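Side-chain contacts in P35 antigen (Borrelia burgdorferi, PDB 4ALY), which serves as an outer surface lipoprotein of the Lyme disease agent and is critical for infection to follow a tick bite: residues 203-208 with 272-277; 143-148 with 226-231; 108-113 with 133-138; 178-183 with 211-216. One frame throughout, in Å; residues are numbered along the deposited sequence.

Interactions 1, 2 and 4 all use helix 200-233, which meets helix 254-275, helix 163-189 and helix 143-157 in turn, whereas interaction 3 joins the short helices 106-110 and 129-137. Interactions 1, 3 and 4 are buried; interaction 2 lies at the surface and rests on one isoleucine against a lysine methylene and an asparagine, with charges nearby. Interactions 1 and 4 meet through aliphatic carbons alone, among them a threonine methyl in 1 and a methionine CG in 4; interaction 3 is aromatic with a buried hydroxyl. Interactions 3 and 4 touch through the Arg133-Glu182 salt bridge, and interactions 2 and 3 by packing of Ile146. Interactions 1 and 2 lie about 36 Å apart between centres.

Interaction 1 of 4, residues 203-208 with 272-277; sequences LETLYN and TNILAP
Two residues before Ile274, the side chain that packs on both Thr205 and Leu206, the hydroxyl OG1 of Thr272 is hydrogen-bonded to two groups, Lys187 NZ and Val268 O. The contact itself has no polar bond. Ile274 reaches helix 200-233 with two separate branches. Its CD1 lies 3.8 Å from Thr205 CG2 and 4.1 Å from Thr205 CB, while its CG2 is 4.2 Å from Leu206 CD1. OG1 of Thr205 lies beside the backbone N (chi1 -78°), which leaves CG2 anti to that N and facing the isoleucine; OG1 makes a weak hydrogen bond to Pro201 O. The protein belongs to the PFam54_60 family, and the modelled chain is an all-helical fold without strands; here the last long helix, 254-275, packs against the start of helix 200-233. Leu206 CD1 also comes within 4.4 Å of Leu275 CD2, near the C-terminal end of that helix. Ile79 of helix 70-95 and Ile188 of helix 163-189 touch Leu206 too, so this leucine is buried among four helices. Its chi1 of 100° lies away from the staggered positions, a sign of strain or of an uncertain model. Leu198, from the loop that precedes helix 200-233, packs on Ile274.

Interaction 2 of 4, residues 143-148 with 226-231; sequences EGKIFN and DLIDEY
Ile228 makes every cross-segment contact here, inserting its CD1 methyl between Lys145 and Asn148 on the neighbouring helix. Ile228 CD1 lies 4.1 Å from Lys145 CG and 4.0 Å from Asn148 CB, and it also comes to 3.9 Å from Lys145 O, a van der Waals approach to the backbone. Lys145 and Ile228 cross at about a right angle: Lys145 leaves the helix with CG anti to the backbone N (chi1 178°), and its CG methylene, not the charged end, meets the isoleucine. At this point the backbones are close, with 6.9 Å between Asn148 CA and Ile228 CA. Packing continues beside it, where Leu227 touches Leu149 and Tyr231 touches Ile152.

No polar bond joins 143-148 to 226-231 directly, but two link the helices just beside the contact. The bends in the lysine chain carry NZ to Asp225, with which it forms a salt bridge, and Tyr231 OH is hydrogen-bonded to Lys155 NZ. A sulfate ion, probably from the crystallisation liquor, lies about 4 Å from the Lys145 side chain. Asn142 OD1 accepts a hydrogen bond from Lys145 N, and Glu230 OE2 forms a salt bridge with Lys251. This is an interhelical contact at the surface of an all-helical fold, where an isoleucine methyl joins helix 200-233 to the first turns of helix 143-157 and a salt bridge lies beside it.

Interaction 3 of 4, residues 108-113 with 133-138; sequences EIFSKI and RMLYTS
Phe110 points its ring across to Leu135 and Tyr136, which come at it from the opposite direction. The hydroxyl of Tyr136 sits at the ring's edge, near its plane, with OH 3.5 Å from Phe110 CE2. The tyrosine ring meets Phe110 CE2 obliquely, with CE1 4.2 Å from it. Leu135 offers one methyl obliquely: its CD2 lies 3.8 Å from Phe110 CZ and 4.0 Å from Phe110 CE1. Leu135 can do this because its CG stands anti to the backbone N (chi1 176°). The backbones stay well apart, with 11.6 Å between Phe110 CA and Leu135 CA, so the side-chain ends make the contact.

Further aromatic rings extend the cluster. Phe123 meets Phe110 edge-to-face, and Phe103 does the same with Tyr136, while Ile146 of helix 143-157 also touches Tyr136. Along helix 129-137, Arg133 NH1 donates to Thr137 OG1, which lies in the guanidinium plane, 2.6 Å away at an N-H...O angle of 145°, while Arg133 NH2 forms a salt bridge with Glu182. Ser138 OG donates to Leu135 O over 2.7 Å and is also hydrogen-bonded to Trp220 NE1.

Tyr136 OH is hydrogen-bonded to Glu98 OE1, so this buried hydroxyl has a polar partner although it lies beside a hydrocarbon ring. The carboxylate probably polarises it, and an electron-rich oxygen facing the C-H edge of Phe110 should be mildly favourable.

Interaction 4 of 4, residues 178-183 with 211-216; sequences QLAMEE and EKLTSL
On the same turn of helix as Met181, which packs on Leu213, two flat groups meet: the Gln178 carboxamide and the Glu182 carboxylate. Gln178 NE2 donates to Glu182 OE2 over 3.0 Å with an N-H...O angle of 159°. The acceptor lies close to the amide plane, but the donor stands above the carboxylate, 35° out of its plane. Gln178 OE1 is hydrogen-bonded to Lys217 NZ, and Glu182 OE1 forms a salt bridge with Arg133 NH2. Both ends of the amide are thus engaged, which would fix its rotation, and the buried carboxylate is probably stabilised in its charged form by the arginine.

Across the interface the contact is aliphatic. It joins helix 163-189 to helix 200-233 in the middle of this all-helical fold, where Met181 CA and Leu213 CA are only 6.7 Å apart. Met181 and Leu213 lie alongside one another, running in opposite senses, which brings Met181 CG to 3.7 Å from Leu213 CG. Leu213 CD2 reaches the methionine's root as well, 4.1 Å from Met181 CA. The other branch, Leu213 CD1, meets Ala180, 4.2 Å from its CB. The chi1 of Leu213, -111°, is off the staggered positions, so its conformation may be less certain. Ile86 of helix 70-95 touches Met181. From helix 254-275, Ile264 packs on Ala180 and Leu267 on Leu213.

Interaction 1 of 4, residues 203-208 with 272-277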
loop_
_atom_site.group_PDB
_atom_site.type_symbol
_atom_site.label_atom_id
_atom_site.label_comp_id
_atom_site.label_asym_id
_atom_site.label_seq_id
_atom_site.Cartn_x
_atom_site.Cartn_y
_atom_site.Cartn_z
ATOM N N LEU A 203 -23.211 -3.029 6.899
ATOM C CA LEU A 203 -22.492 -4.311 6.734
ATOM C C LEU A 203 -22.111 -4.643 5.291
ATOM O O LEU A 203 -21.058 -5.223 5.058
ATOM C CB LEU A 203 -23.235 -5.475 7.367
ATOM C CG LEU A 203 -23.523 -5.385 8.865
ATOM C CD1 LEU A 203 -24.360 -6.569 9.314
ATOM C CD2 LEU A 203 -22.257 -5.321 9.706
ATOM N N GLU A 204 -22.917 -4.236 4.320
ATOM C CA GLU A 204 -22.573 -4.495 2.902
ATOM C C GLU A 204 -21.462 -3.592 2.398
ATOM O O GLU A 204 -20.596 -4.027 1.642
ATOM C CB GLU A 204 -23.804 -4.316 1.952
ATOM C CG GLU A 204 -24.751 -5.498 1.927
ATOM C CD GLU A 204 -24.096 -6.759 1.406
ATOM O OE1 GLU A 204 -22.974 -6.681 0.854
ATOM O OE2 GLU A 204 -24.698 -7.839 1.552
ATOM N N THR A 205 -21.556 -2.317 2.771
ATOM C CA THR A 205 -20.644 -1.327 2.292
ATOM C C THR A 205 -19.262 -1.636 2.869
ATOM O O THR A 205 -18.248 -1.702 2.135
ATOM C CB THR A 205 -21.116 0.084 2.669
ATOM O OG1 THR A 205 -22.151 0.457 1.766
ATOM C CG2 THR A 205 -19.958 1.119 2.526
ATOM N N LEU A 206 -19.221 -1.914 4.162
ATOM C CA LEU A 206 -17.918 -2.159 4.751
ATOM C C LEU A 206 -17.304 -3.433 4.172
ATOM O O LEU A 206 -16.107 -3.490 3.843
ATOM C CB LEU A 206 -17.915 -1.952 6.292
ATOM C CG LEU A 206 -17.997 -2.996 7.376
ATOM C CD1 LEU A 206 -18.883 -2.544 8.535
ATOM C CD2 LEU A 206 -18.504 -4.272 6.763
ATOM N N TYR A 207 -18.164 -4.385 3.863
ATOM C CA TYR A 207 -17.715 -5.557 3.147
ATOM C C TYR A 207 -17.319 -5.253 1.688
ATOM O O TYR A 207 -16.306 -5.773 1.180
ATOM C CB TYR A 207 -18.751 -6.650 3.226
ATOM C CG TYR A 207 -18.359 -7.800 2.360
ATOM C CD1 TYR A 207 -17.431 -8.785 2.799
ATOM C CD2 TYR A 207 -18.840 -7.875 1.073
ATOM C CE1 TYR A 207 -17.063 -9.833 1.953
ATOM C CE2 TYR A 207 -18.475 -8.890 0.245
ATOM C CZ TYR A 207 -17.605 -9.852 0.673
ATOM O OH TYR A 207 -17.318 -10.804 -0.254
ATOM N N ASN A 208 -18.106 -4.415 1.011
ATOM C CA ASN A 208 -17.719 -3.920 -0.305
ATOM C C ASN A 208 -16.457 -3.033 -0.248
ATOM O O ASN A 208 -15.631 -3.078 -1.152
ATOM C CB ASN A 208 -18.895 -3.215 -0.986
ATOM C CG ASN A 208 -19.979 -4.206 -1.442
ATOM O OD1 ASN A 208 -19.671 -5.295 -1.948
ATOM N ND2 ASN A 208 -21.239 -3.844 -1.254
ATOM N N THR A 272 -15.351 5.051 9.570
ATOM C CA THR A 272 -15.543 5.709 10.854
ATOM C C THR A 272 -17.013 6.038 11.015
ATOM O O THR A 272 -17.538 5.883 12.133
ATOM C CB THR A 272 -14.728 7.014 10.986
ATOM O OG1 THR A 272 -13.381 6.762 10.552
ATOM C CG2 THR A 272 -14.747 7.524 12.446
ATOM N N ASN A 273 -17.639 6.502 9.911
ATOM C CA ASN A 273 -19.037 6.974 9.905
ATOM C C ASN A 273 -19.933 5.775 10.213
ATOM O O ASN A 273 -20.673 5.791 11.187
ATOM C CB ASN A 273 -19.488 7.543 8.539
ATOM C CG ASN A 273 -18.766 8.831 8.115
ATOM O OD1 ASN A 273 -18.198 9.577 8.909
ATOM N ND2 ASN A 273 -18.821 9.099 6.820
ATOM N N ILE A 274 -19.821 4.710 9.424
ATOM C CA ILE A 274 -20.550 3.481 9.743
ATOM C C ILE A 274 -20.321 2.981 11.173
ATOM O O ILE A 274 -21.221 2.404 11.753
ATOM C CB ILE A 274 -20.261 2.345 8.757
ATOM C CG1 ILE A 274 -20.792 2.691 7.365
ATOM C CG2 ILE A 274 -20.876 1.039 9.263
ATOM C CD1 ILE A 274 -20.122 1.906 6.246
ATOM N N LEU A 275 -19.138 3.226 11.748
ATOM C CA LEU A 275 -18.787 2.675 13.088
ATOM C C LEU A 275 -19.009 3.635 14.298
ATOM O O LEU A 275 -19.113 3.196 15.449
ATOM C CB LEU A 275 -17.347 2.079 13.080
ATOM C CG LEU A 275 -17.007 0.951 12.069
ATOM C CD1 LEU A 275 -15.565 0.488 12.212
ATOM C CD2 LEU A 275 -17.970 -0.238 12.141
ATOM N N ALA A 276 -19.062 4.941 14.033
ATOM C CA ALA A 276 -19.423 5.937 15.060
ATOM C C ALA A 276 -20.603 5.468 15.956
ATOM O O ALA A 276 -20.453 5.449 17.182
ATOM C CB ALA A 276 -19.705 7.302 14.420
ATOM N N PRO A 277 -21.745 5.021 15.358
ATOM C CA PRO A 277 -22.855 4.685 16.264
ATOM C C PRO A 277 -22.640 3.477 17.210
ATOM O O PRO A 277 -23.452 3.293 18.107
ATOM C CB PRO A 277 -24.043 4.444 15.298
ATOM C CG PRO A 277 -23.637 5.108 14.015
ATOM C CD PRO A 277 -22.162 4.830 13.953
#

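Interaction 2 of 4, residues 143-148 with 226-231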
loop_
_atom_site.group_PDB
_atom_site.type_symbol
_atom_site.label_atom_id
_atom_site.label_comp_id
_atom_site.label_asym_id
_atom_site.label_seq_id
_atom_site.Cartn_x
_atom_site.Cartn_y
_atom_site.Cartn_z
ATOM N N GLU A 143 9.812 -10.861 -1.014
ATOM C CA GLU A 143 11.098 -10.179 -0.958
ATOM C C GLU A 143 11.783 -10.109 -2.322
ATOM O O GLU A 143 12.625 -9.240 -2.536
ATOM C CB GLU A 143 11.968 -10.820 0.105
ATOM C CG GLU A 143 11.280 -10.832 1.480
ATOM C CD GLU A 143 12.068 -11.576 2.539
ATOM O OE1 GLU A 143 13.211 -12.006 2.288
ATOM O OE2 GLU A 143 11.540 -11.765 3.644
ATOM N N GLY A 144 11.436 -11.033 -3.234
ATOM C CA GLY A 144 12.117 -11.056 -4.526
ATOM C C GLY A 144 11.678 -9.911 -5.445
ATOM O O GLY A 144 12.482 -9.263 -6.106
ATOM N N LYS A 145 10.372 -9.755 -5.513
ATOM C CA LYS A 145 9.674 -8.725 -6.210
ATOM C C LYS A 145 10.054 -7.343 -5.588
ATOM O O LYS A 145 10.422 -6.390 -6.309
ATOM C CB LYS A 145 8.216 -9.036 -6.024
ATOM C CG LYS A 145 7.237 -8.070 -6.626
ATOM C CD LYS A 145 6.021 -8.889 -7.097
ATOM C CE LYS A 145 6.455 -10.208 -7.792
ATOM N NZ LYS A 145 5.288 -11.130 -7.978
ATOM N N ILE A 146 10.051 -7.265 -4.257
ATOM C CA ILE A 146 10.484 -6.050 -3.585
ATOM C C ILE A 146 11.899 -5.663 -3.985
ATOM O O ILE A 146 12.161 -4.497 -4.220
ATOM C CB ILE A 146 10.375 -6.183 -2.082
ATOM C CG1 ILE A 146 8.870 -6.276 -1.721
ATOM C CG2 ILE A 146 11.006 -4.968 -1.384
ATOM C CD1 ILE A 146 8.696 -6.854 -0.352
ATOM N N PHE A 147 12.785 -6.642 -4.092
ATOM C CA PHE A 147 14.153 -6.389 -4.358
ATOM C C PHE A 147 14.309 -5.954 -5.819
ATOM O O PHE A 147 15.106 -5.049 -6.088
ATOM C CB PHE A 147 15.021 -7.624 -4.046
ATOM C CG PHE A 147 16.446 -7.462 -4.476
ATOM C CD1 PHE A 147 17.305 -6.680 -3.731
ATOM C CD2 PHE A 147 16.891 -7.976 -5.720
ATOM C CE1 PHE A 147 18.623 -6.487 -4.167
ATOM C CE2 PHE A 147 18.173 -7.804 -6.157
ATOM C CZ PHE A 147 19.056 -7.039 -5.386
ATOM N N ASN A 148 13.606 -6.646 -6.748
ATOM C CA ASN A 148 13.687 -6.374 -8.213
ATOM C C ASN A 148 13.083 -4.990 -8.582
ATOM O O ASN A 148 13.726 -4.228 -9.319
ATOM C CB ASN A 148 13.112 -7.535 -9.064
ATOM C CG ASN A 148 13.956 -8.829 -8.957
ATOM O OD1 ASN A 148 15.180 -8.816 -9.182
ATOM N ND2 ASN A 148 13.325 -9.927 -8.548
ATOM N N ASP A 226 4.444 -5.746 -14.037
ATOM C CA ASP A 226 4.595 -5.429 -15.469
ATOM C C ASP A 226 5.816 -4.567 -15.686
ATOM O O ASP A 226 6.528 -4.702 -16.715
ATOM C CB ASP A 226 3.350 -4.754 -16.089
ATOM C CG ASP A 226 2.113 -5.660 -16.088
ATOM O OD1 ASP A 226 2.216 -6.898 -16.144
ATOM O OD2 ASP A 226 1.004 -5.141 -16.038
ATOM N N LEU A 227 6.072 -3.706 -14.694
ATOM C CA LEU A 227 7.218 -2.808 -14.761
ATOM C C LEU A 227 8.496 -3.668 -14.743
ATOM O O LEU A 227 9.379 -3.462 -15.570
ATOM C CB LEU A 227 7.199 -1.812 -13.599
ATOM C CG LEU A 227 8.493 -0.969 -13.610
ATOM C CD1 LEU A 227 8.595 -0.218 -14.967
ATOM C CD2 LEU A 227 8.599 -0.057 -12.381
ATOM N N ILE A 228 8.563 -4.640 -13.832
ATOM C CA ILE A 228 9.669 -5.576 -13.711
ATOM C C ILE A 228 9.844 -6.312 -15.058
ATOM O O ILE A 228 10.977 -6.412 -15.569
ATOM C CB ILE A 228 9.383 -6.582 -12.547
ATOM C CG1 ILE A 228 9.464 -5.892 -11.152
ATOM C CG2 ILE A 228 10.249 -7.861 -12.620
ATOM C CD1 ILE A 228 9.263 -6.860 -9.957
ATOM N N ASP A 229 8.745 -6.802 -15.648
ATOM C CA ASP A 229 8.826 -7.507 -16.958
ATOM C C ASP A 229 9.266 -6.573 -18.042
ATOM O O ASP A 229 10.161 -6.929 -18.749
ATOM C CB ASP A 229 7.493 -8.180 -17.405
ATOM C CG ASP A 229 7.023 -9.261 -16.435
ATOM O OD1 ASP A 229 7.858 -9.999 -15.849
ATOM O OD2 ASP A 229 5.803 -9.388 -16.244
ATOM N N GLU A 230 8.644 -5.392 -18.192
ATOM C CA GLU A 230 9.042 -4.439 -19.232
ATOM C C GLU A 230 10.520 -4.111 -19.077
ATOM O O GLU A 230 11.264 -4.163 -20.041
ATOM C CB GLU A 230 8.164 -3.183 -19.187
ATOM C CG GLU A 230 6.662 -3.513 -19.253
ATOM C CD GLU A 230 5.721 -2.431 -18.691
ATOM O OE1 GLU A 230 6.136 -1.280 -18.402
ATOM O OE2 GLU A 230 4.516 -2.731 -18.538
ATOM N N TYR A 231 10.982 -3.866 -17.850
ATOM C CA TYR A 231 12.393 -3.624 -17.632
ATOM C C TYR A 231 13.295 -4.788 -18.096
ATOM O O TYR A 231 14.206 -4.582 -18.945
ATOM C CB TYR A 231 12.642 -3.236 -16.184
ATOM C CG TYR A 231 14.098 -2.989 -15.858
ATOM C CD1 TYR A 231 14.939 -4.046 -15.402
ATOM C CD2 TYR A 231 14.639 -1.716 -15.979
ATOM C CE1 TYR A 231 16.272 -3.826 -15.082
ATOM C CE2 TYR A 231 15.963 -1.475 -15.683
ATOM C CZ TYR A 231 16.769 -2.513 -15.226
ATOM O OH TYR A 231 18.072 -2.221 -14.931
#

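Interaction 3 of 4, residues 108-113 with 133-138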
loop_
_atom_site.group_PDB
_atom_site.type_symbol
_atom_site.label_atom_id
_atom_site.label_comp_id
_atom_site.label_asym_id
_atom_site.label_seq_id
_atom_site.Cartn_x
_atom_site.Cartn_y
_atom_site.Cartn_z
ATOM N N GLU A 108 19.889 4.188 -2.436
ATOM C CA GLU A 108 19.464 5.145 -3.479
ATOM C C GLU A 108 18.069 5.646 -3.386
ATOM O O GLU A 108 17.691 6.565 -4.167
ATOM C CB GLU A 108 19.514 4.552 -4.874
ATOM C CG GLU A 108 20.692 3.667 -5.184
ATOM C CD GLU A 108 21.975 4.414 -5.259
ATOM O OE1 GLU A 108 21.982 5.659 -5.004
ATOM O OE2 GLU A 108 22.978 3.748 -5.579
ATOM N N ILE A 109 17.253 5.029 -2.532
ATOM C CA ILE A 109 15.873 5.474 -2.399
ATOM C C ILE A 109 15.657 5.893 -0.969
ATOM O O ILE A 109 15.580 7.098 -0.680
ATOM C CB ILE A 109 14.884 4.370 -2.848
ATOM C CG1 ILE A 109 15.365 3.726 -4.140
ATOM C CG2 ILE A 109 13.437 4.900 -2.978
ATOM C CD1 ILE A 109 14.501 2.584 -4.664
ATOM N N PHE A 110 15.580 4.937 -0.028
ATOM C CA PHE A 110 14.993 5.305 1.267
ATOM C C PHE A 110 15.858 6.367 1.936
ATOM O O PHE A 110 15.399 7.287 2.633
ATOM C CB PHE A 110 14.809 4.103 2.170
ATOM C CG PHE A 110 13.850 3.063 1.652
ATOM C CD1 PHE A 110 12.811 3.388 0.794
ATOM C CD2 PHE A 110 13.949 1.744 2.101
ATOM C CE1 PHE A 110 11.898 2.426 0.364
ATOM C CE2 PHE A 110 13.013 0.767 1.717
ATOM C CZ PHE A 110 11.989 1.101 0.838
ATOM N N SER A 111 17.142 6.297 1.676
ATOM C CA SER A 111 17.977 7.323 2.338
ATOM C C SER A 111 18.031 8.657 1.546
ATOM O O SER A 111 18.767 9.509 1.948
ATOM C CB SER A 111 19.378 6.804 2.674
ATOM O OG SER A 111 20.120 6.686 1.487
ATOM N N LYS A 112 17.273 8.796 0.464
ATOM C CA LYS A 112 17.185 10.053 -0.317
ATOM C C LYS A 112 15.794 10.684 -0.339
ATOM O O LYS A 112 15.651 11.786 -0.862
ATOM C CB LYS A 112 17.508 9.872 -1.799
ATOM C CG LYS A 112 18.698 8.985 -2.156
ATOM C CD LYS A 112 19.983 9.730 -1.892
ATOM C CE LYS A 112 21.102 9.169 -2.763
ATOM N NZ LYS A 112 22.252 9.798 -2.051
ATOM N N ILE A 113 14.774 10.017 0.185
ATOM C CA ILE A 113 13.437 10.543 0.081
ATOM C C ILE A 113 12.888 10.767 1.498
ATOM O O ILE A 113 13.419 10.196 2.432
ATOM C CB ILE A 113 12.512 9.553 -0.679
ATOM C CG1 ILE A 113 12.456 8.208 0.100
ATOM C CG2 ILE A 113 12.961 9.405 -2.146
ATOM C CD1 ILE A 113 11.281 7.331 -0.240
ATOM N N ARG A 133 7.734 -1.452 6.567
ATOM C CA ARG A 133 7.054 -2.753 6.692
ATOM C C ARG A 133 5.712 -2.778 5.906
ATOM O O ARG A 133 5.453 -3.712 5.052
ATOM C CB ARG A 133 6.870 -3.142 8.191
ATOM C CG ARG A 133 6.590 -4.662 8.428
ATOM C CD ARG A 133 5.131 -5.032 8.086
ATOM N NE ARG A 133 4.198 -4.157 8.775
ATOM C CZ ARG A 133 2.952 -3.983 8.376
ATOM N NH1 ARG A 133 2.567 -4.595 7.283
ATOM N NH2 ARG A 133 2.107 -3.191 9.023
ATOM N N MET A 134 4.900 -1.728 6.087
ATOM C CA MET A 134 3.583 -1.616 5.377
ATOM C C MET A 134 3.867 -1.555 3.881
ATOM O O MET A 134 3.209 -2.176 3.093
ATOM C CB MET A 134 2.819 -0.389 5.848
ATOM C CG MET A 134 1.637 -0.670 6.764
ATOM S SD MET A 134 1.305 0.757 7.798
ATOM C CE MET A 134 0.380 0.060 9.180
ATOM N N LEU A 135 4.904 -0.849 3.475
ATOM C CA LEU A 135 5.214 -0.850 2.080
ATOM C C LEU A 135 5.537 -2.302 1.574
ATOM O O LEU A 135 5.119 -2.688 0.473
ATOM C CB LEU A 135 6.400 0.059 1.846
ATOM C CG LEU A 135 6.929 0.108 0.423
ATOM C CD1 LEU A 135 5.846 0.599 -0.573
ATOM C CD2 LEU A 135 8.169 1.042 0.460
ATOM N N TYR A 136 6.287 -3.089 2.369
ATOM C CA TYR A 136 6.714 -4.425 1.926
ATOM C C TYR A 136 5.488 -5.347 1.863
ATOM O O TYR A 136 5.326 -6.114 0.917
ATOM C CB TYR A 136 7.761 -5.021 2.890
ATOM C CG TYR A 136 9.035 -4.227 3.120
ATOM C CD1 TYR A 136 9.614 -3.452 2.106
ATOM C CD2 TYR A 136 9.668 -4.247 4.359
ATOM C CE1 TYR A 136 10.801 -2.758 2.305
ATOM C CE2 TYR A 136 10.823 -3.518 4.594
ATOM C CZ TYR A 136 11.407 -2.792 3.534
ATOM O OH TYR A 136 12.593 -2.080 3.739
ATOM N N THR A 137 4.634 -5.261 2.878
ATOM C CA THR A 137 3.380 -5.949 2.910
ATOM C C THR A 137 2.504 -5.590 1.699
ATOM O O THR A 137 1.768 -6.468 1.209
ATOM C CB THR A 137 2.658 -5.623 4.221
ATOM O OG1 THR A 137 3.496 -6.046 5.297
ATOM C CG2 THR A 137 1.361 -6.336 4.359
ATOM N N SER A 138 2.652 -4.369 1.159
ATOM C CA SER A 138 1.773 -3.924 0.078
ATOM C C SER A 138 2.113 -4.672 -1.171
ATOM O O SER A 138 1.372 -4.665 -2.169
ATOM C CB SER A 138 1.851 -2.397 -0.119
ATOM O OG SER A 138 2.950 -2.001 -0.927
#

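Interaction 4 of 4, residues 178-183 with 211-216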
loop_
_atom_site.group_PDB
_atom_site.type_symbol
_atom_site.label_atom_id
_atom_site.label_comp_id
_atom_site.label_asym_id
_atom_site.label_seq_id
_atom_site.Cartn_x
_atom_site.Cartn_y
_atom_site.Cartn_z
ATOM N N GLN A 178 -2.068 -0.170 1.537
ATOM C CA GLN A 178 -1.797 -1.080 2.626
ATOM C C GLN A 178 -2.174 -0.458 3.992
ATOM O O GLN A 178 -2.970 -1.053 4.715
ATOM C CB GLN A 178 -0.334 -1.550 2.585
ATOM C CG GLN A 178 -0.070 -2.684 3.518
ATOM C CD GLN A 178 -0.923 -3.916 3.175
ATOM O OE1 GLN A 178 -1.113 -4.272 1.992
ATOM N NE2 GLN A 178 -1.457 -4.564 4.223
ATOM N N LEU A 179 -1.665 0.742 4.314
ATOM C CA LEU A 179 -2.115 1.490 5.505
ATOM C C LEU A 179 -3.640 1.545 5.601
ATOM O O LEU A 179 -4.217 1.287 6.678
ATOM C CB LEU A 179 -1.568 2.926 5.498
ATOM C CG LEU A 179 -2.155 3.864 6.567
ATOM C CD1 LEU A 179 -1.837 3.407 8.002
ATOM C CD2 LEU A 179 -1.649 5.290 6.384
ATOM N N ALA A 180 -4.305 1.875 4.484
ATOM C CA ALA A 180 -5.774 1.935 4.521
ATOM C C ALA A 180 -6.346 0.574 4.948
ATOM O O ALA A 180 -7.238 0.538 5.806
ATOM C CB ALA A 180 -6.363 2.359 3.188
ATOM N N MET A 181 -5.851 -0.533 4.377
ATOM C CA MET A 181 -6.394 -1.845 4.759
ATOM C C MET A 181 -6.266 -2.135 6.261
ATOM O O MET A 181 -7.137 -2.793 6.862
ATOM C CB MET A 181 -5.753 -2.977 3.958
ATOM C CG MET A 181 -6.008 -2.904 2.457
ATOM S SD MET A 181 -4.886 -3.963 1.518
ATOM C CE MET A 181 -5.691 -5.545 1.689
ATOM N N GLU A 182 -5.200 -1.623 6.876
ATOM C CA GLU A 182 -4.911 -1.994 8.251
ATOM C C GLU A 182 -5.583 -1.044 9.251
ATOM O O GLU A 182 -5.880 -1.442 10.377
ATOM C CB GLU A 182 -3.390 -2.100 8.500
ATOM C CG GLU A 182 -2.748 -3.033 7.502
ATOM C CD GLU A 182 -1.295 -3.367 7.771
ATOM O OE1 GLU A 182 -0.664 -2.690 8.619
ATOM O OE2 GLU A 182 -0.794 -4.308 7.093
ATOM N N GLU A 183 -5.814 0.201 8.870
ATOM C CA GLU A 183 -6.499 1.123 9.761
ATOM C C GLU A 183 -7.953 0.658 9.857
ATOM O O GLU A 183 -8.546 0.569 10.970
ATOM C CB GLU A 183 -6.528 2.509 9.162
ATOM C CG GLU A 183 -5.293 3.347 9.350
ATOM C CD GLU A 183 -5.506 4.733 8.777
ATOM O OE1 GLU A 183 -6.505 5.398 9.154
ATOM O OE2 GLU A 183 -4.722 5.154 7.936
ATOM N N GLU A 211 -13.498 -5.068 -0.749
ATOM C CA GLU A 211 -13.352 -5.436 -2.142
ATOM C C GLU A 211 -12.674 -4.418 -3.006
ATOM O O GLU A 211 -11.923 -4.783 -3.916
ATOM C CB GLU A 211 -14.719 -5.729 -2.725
ATOM C CG GLU A 211 -14.852 -7.186 -3.112
ATOM C CD GLU A 211 -16.251 -7.739 -2.907
ATOM O OE1 GLU A 211 -17.237 -6.968 -2.781
ATOM O OE2 GLU A 211 -16.351 -8.977 -2.868
ATOM N N LYS A 212 -12.965 -3.145 -2.781
ATOM C CA LYS A 212 -12.309 -2.102 -3.550
ATOM C C LYS A 212 -10.856 -1.960 -3.114
ATOM O O LYS A 212 -9.957 -1.841 -3.941
ATOM C CB LYS A 212 -13.082 -0.784 -3.480
ATOM C CG LYS A 212 -14.240 -0.790 -4.466
ATOM C CD LYS A 212 -15.356 0.111 -3.990
ATOM C CE LYS A 212 -16.714 -0.548 -4.128
ATOM N NZ LYS A 212 -17.540 0.270 -3.222
ATOM N N LEU A 213 -10.645 -2.025 -1.813
ATOM C CA LEU A 213 -9.310 -2.079 -1.281
ATOM C C LEU A 213 -8.448 -3.168 -1.906
ATOM O O LEU A 213 -7.329 -2.852 -2.335
ATOM C CB LEU A 213 -9.369 -2.232 0.223
ATOM C CG LEU A 213 -8.912 -1.060 1.091
ATOM C CD1 LEU A 213 -8.824 0.304 0.433
ATOM C CD2 LEU A 213 -9.666 -1.081 2.422
ATOM N N THR A 214 -8.974 -4.413 -1.987
ATOM C CA THR A 214 -8.293 -5.574 -2.611
ATOM C C THR A 214 -8.011 -5.261 -4.071
ATOM O O THR A 214 -6.983 -5.638 -4.630
ATOM C CB THR A 214 -9.161 -6.851 -2.526
ATOM O OG1 THR A 214 -9.158 -7.334 -1.170
ATOM C CG2 THR A 214 -8.650 -7.995 -3.491
ATOM N N SER A 215 -8.918 -4.528 -4.698
ATOM C CA SER A 215 -8.767 -4.287 -6.118
ATOM C C SER A 215 -7.736 -3.146 -6.398
ATOM O O SER A 215 -7.076 -3.130 -7.445
ATOM C CB SER A 215 -10.151 -4.074 -6.729
ATOM O OG SER A 215 -10.117 -3.119 -7.737
ATOM N N LEU A 216 -7.594 -2.223 -5.439
ATOM C CA LEU A 216 -6.531 -1.223 -5.485
ATOM C C LEU A 216 -5.138 -1.864 -5.296
ATOM O O LEU A 216 -4.221 -1.606 -6.080
ATOM C CB LEU A 216 -6.763 -0.210 -4.397
ATOM C CG LEU A 216 -7.791 0.897 -4.574
ATOM C CD1 LEU A 216 -7.993 1.523 -3.198
ATOM C CD2 LEU A 216 -7.246 1.964 -5.510
#